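Local coordinates for protein triphenylmethane reductase (Citrobacter sp., PDB 2JL1) that probably uses NADP(H) as cofactor to reduce triphenylmethane dyes, an activity of interest for bioremediation, at residues A[233-238]-A[243-248]. Residues are numbered along the deposited sequence; the frame is centred on the assembly and turned at random.
Sequences NFLVNA and PFTEIT. Unlike the reference sequence in segment 243-248: Thr245 (reference Ala).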
ATOM      1  N   ASN A 233       9.478  -8.669 -31.101  1.00 31.48           N
ATOM      2  CA  ASN A 233      10.235  -8.497 -32.344  1.00 31.61           C
ATOM      3  C   ASN A 233       9.462  -7.852 -33.498  1.00 31.61           C
ATOM      4  O   ASN A 233      10.032  -7.077 -34.287  1.00 31.39           O
ATOM      5  CB  ASN A 233      10.778  -9.846 -32.828  1.00 32.12           C
ATOM      6  CG  ASN A 233      11.715 -10.506 -31.828  1.00 33.30           C
ATOM      7  OD1 ASN A 233      12.083  -9.920 -30.800  1.00 35.39           O
ATOM      8  ND2 ASN A 233      12.116 -11.732 -32.132  1.00 35.43           N
ATOM      9  N   PHE A 234       8.183  -8.188 -33.617  1.00 30.49           N
ATOM     10  CA  PHE A 234       7.321  -7.599 -34.639  1.00 30.21           C
ATOM     11  C   PHE A 234       7.224  -6.082 -34.427  1.00 30.23           C
ATOM     12  O   PHE A 234       7.315  -5.304 -35.379  1.00 30.57           O
ATOM     13  CB  PHE A 234       5.920  -8.252 -34.628  1.00 29.94           C
ATOM     14  CG  PHE A 234       4.875  -7.463 -35.378  1.00 29.36           C
ATOM     15  CD1 PHE A 234       4.793  -7.542 -36.769  1.00 28.70           C
ATOM     16  CD2 PHE A 234       3.999  -6.621 -34.695  1.00 28.71           C
ATOM     17  CE1 PHE A 234       3.842  -6.804 -37.466  1.00 29.93           C
ATOM     18  CE2 PHE A 234       3.038  -5.879 -35.383  1.00 28.99           C
ATOM     19  CZ  PHE A 234       2.959  -5.969 -36.773  1.00 28.07           C
ATOM     20  N   LEU A 235       7.074  -5.676 -33.173  1.00 29.75           N
ATOM     21  CA  LEU A 235       6.876  -4.283 -32.826  1.00 30.34           C
ATOM     22  C   LEU A 235       8.158  -3.469 -33.008  1.00 31.01           C
ATOM     23  O   LEU A 235       8.108  -2.357 -33.548  1.00 31.16           O
ATOM     24  CB  LEU A 235       6.353  -4.150 -31.397  1.00 29.23           C
ATOM     25  CG  LEU A 235       4.940  -4.678 -31.064  1.00 29.42           C
ATOM     26  CD1 LEU A 235       4.656  -4.531 -29.573  1.00 26.18           C
ATOM     27  CD2 LEU A 235       3.847  -3.985 -31.906  1.00 28.47           C
ATOM     28  N   VAL A 236       9.293  -4.014 -32.566  1.00 31.75           N
ATOM     29  CA  VAL A 236      10.588  -3.338 -32.753  1.00 32.47           C
ATOM     30  C   VAL A 236      10.839  -3.147 -34.241  1.00 33.56           C
ATOM     31  O   VAL A 236      11.177  -2.044 -34.677  1.00 33.91           O
ATOM     32  CB  VAL A 236      11.767  -4.044 -32.035  1.00 32.64           C
ATOM     33  CG1 VAL A 236      13.084  -3.277 -32.243  1.00 32.91           C
ATOM     34  CG2 VAL A 236      11.501  -4.145 -30.549  1.00 30.36           C
ATOM     35  N   ASN A 237      10.621  -4.197 -35.027  1.00 34.62           N
ATOM     36  CA  ASN A 237      10.718  -4.089 -36.478  1.00 35.81           C
ATOM     37  C   ASN A 237       9.789  -3.046 -37.108  1.00 36.37           C
ATOM     38  O   ASN A 237      10.024  -2.601 -38.237  1.00 37.05           O
ATOM     39  CB  ASN A 237      10.508  -5.449 -37.132  1.00 36.10           C
ATOM     40  CG  ASN A 237      11.787  -6.247 -37.229  1.00 37.82           C
ATOM     41  OD1 ASN A 237      11.838  -7.252 -37.940  1.00 40.45           O
ATOM     42  ND2 ASN A 237      12.842  -5.801 -36.528  1.00 39.81           N
ATOM     43  N   ALA A 238       8.746  -2.652 -36.382  1.00 36.21           N
ATOM     44  CA  ALA A 238       7.791  -1.676 -36.892  1.00 36.20           C
ATOM     45  C   ALA A 238       8.051  -0.304 -36.258  1.00 36.01           C
ATOM     46  O   ALA A 238       7.249   0.620 -36.391  1.00 36.44           O
ATOM     47  CB  ALA A 238       6.349  -2.152 -36.671  1.00 36.24           C
ATOM     48  N   PRO A 243      11.778  -0.819 -24.999  1.00 42.42           N
ATOM     49  CA  PRO A 243      11.014  -0.735 -23.750  1.00 42.26           C
ATOM     50  C   PRO A 243       9.494  -0.748 -23.940  1.00 42.00           C
ATOM     51  O   PRO A 243       8.813  -1.488 -23.238  1.00 42.42           O
ATOM     52  CB  PRO A 243      11.456   0.608 -23.152  1.00 42.34           C
ATOM     53  CG  PRO A 243      12.757   0.897 -23.793  1.00 42.42           C
ATOM     54  CD  PRO A 243      12.646   0.361 -25.176  1.00 42.66           C
ATOM     55  N   PHE A 244       8.963   0.065 -24.852  1.00 41.67           N
ATOM     56  CA  PHE A 244       7.509   0.117 -25.060  1.00 41.53           C
ATOM     57  C   PHE A 244       6.992  -1.167 -25.729  1.00 40.73           C
ATOM     58  O   PHE A 244       5.890  -1.621 -25.452  1.00 40.33           O
ATOM     59  CB  PHE A 244       7.085   1.365 -25.851  1.00 42.52           C
ATOM     60  CG  PHE A 244       5.591   1.617 -25.842  1.00 44.65           C
ATOM     61  CD1 PHE A 244       4.946   2.067 -24.681  1.00 46.15           C
ATOM     62  CD2 PHE A 244       4.826   1.403 -26.991  1.00 46.27           C
ATOM     63  CE1 PHE A 244       3.564   2.292 -24.665  1.00 45.91           C
ATOM     64  CE2 PHE A 244       3.447   1.630 -26.987  1.00 46.88           C
ATOM     65  CZ  PHE A 244       2.815   2.077 -25.812  1.00 46.68           C
ATOM     66  N   THR A 245       7.810  -1.759 -26.587  1.00 39.62           N
ATOM     67  CA  THR A 245       7.435  -2.995 -27.259  1.00 39.17           C
ATOM     68  C   THR A 245       7.296  -4.157 -26.258  1.00 37.88           C
ATOM     69  O   THR A 245       6.420  -5.023 -26.389  1.00 35.89           O
ATOM     70  CB  THR A 245       8.417  -3.319 -28.386  1.00 39.09           C
ATOM     71  OG1 THR A 245       7.789  -4.200 -29.313  1.00 43.20           O
ATOM     72  CG2 THR A 245       9.662  -3.977 -27.859  1.00 41.05           C
ATOM     73  N   GLU A 246       8.168  -4.132 -25.253  1.00 36.97           N
ATOM     74  CA  GLU A 246       8.150  -5.060 -24.140  1.00 36.66           C
ATOM     75  C   GLU A 246       6.910  -4.854 -23.282  1.00 35.75           C
ATOM     76  O   GLU A 246       6.286  -5.833 -22.880  1.00 35.27           O
ATOM     77  CB  GLU A 246       9.425  -4.889 -23.299  1.00 37.38           C
ATOM     78  CG  GLU A 246       9.322  -5.341 -21.858  1.00 39.73           C
ATOM     79  CD  GLU A 246       9.185  -6.836 -21.707  1.00 44.66           C
ATOM     80  OE1 GLU A 246       9.869  -7.571 -22.462  1.00 46.48           O
ATOM     81  OE2 GLU A 246       8.405  -7.272 -20.817  1.00 46.11           O
ATOM     82  N   ILE A 247       6.561  -3.594 -23.004  1.00 34.81           N
ATOM     83  CA  ILE A 247       5.373  -3.269 -22.206  1.00 33.99           C
ATOM     84  C   ILE A 247       4.090  -3.743 -22.914  1.00 32.36           C
ATOM     85  O   ILE A 247       3.191  -4.321 -22.301  1.00 32.40           O
ATOM     86  CB  ILE A 247       5.239  -1.732 -21.951  1.00 34.89           C
ATOM     87  CG1 ILE A 247       6.521  -1.126 -21.354  1.00 35.73           C
ATOM     88  CG2 ILE A 247       3.995  -1.430 -21.080  1.00 35.96           C
ATOM     89  CD1 ILE A 247       6.847  -1.528 -19.914  1.00 38.88           C
ATOM     90  N   THR A 248       4.026  -3.485 -24.210  1.00 30.46           N
ATOM     91  CA  THR A 248       2.876  -3.849 -25.020  1.00 28.91           C
ATOM     92  C   THR A 248       2.702  -5.380 -25.062  1.00 27.80           C
ATOM     93  O   THR A 248       1.602  -5.894 -24.833  1.00 26.20           O
ATOM     94  CB  THR A 248       3.046  -3.270 -26.424  1.00 29.12           C
ATOM     95  OG1 THR A 248       3.110  -1.836 -26.317  1.00 29.82           O
ATOM     96  CG2 THR A 248       1.894  -3.670 -27.339  1.00 27.90           C
TER
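Thr245 meets both Leu235 and Val236 where the end of helix 228-237 packs against the first turns of helix 242-256. Its methyl CG2 is modelled 3.3 Å from Val236 CG2, a closeness that may partly reflect how the Thr245 side chain was built, with the two side chains at about a right angle. The side chains of Thr245 and Leu235 run past each other in opposite directions. One turn further along, CD1 of Leu235 lands on the methyl CG2 of Thr248 at 3.7 Å. The Thr248 methyl is trans to its backbone N, while chi1 of -61° turns OG1 back along its own helix to donate to Phe244 O (2.9 Å). That carbonyl also accepts from Thr248 N, from the opposite face of its plane, and Thr248 OG1 lies above one face of the Phe244 ring, offset toward its rim. Thr245 OG1 is placed to hydrogen-bond with Lys232 O, although it is modelled too close to Leu235 to be relied on. Lys232 NZ forms a salt bridge with Glu246 OE1, tying the helices together. Val240, in the connection, touches Leu235 and Thr245. The segment axes approach to 8.9 Å, their directions 143° apart: a roughly antiparallel helical hairpin in this NmrA-like member of the NADP-binding Rossmann group.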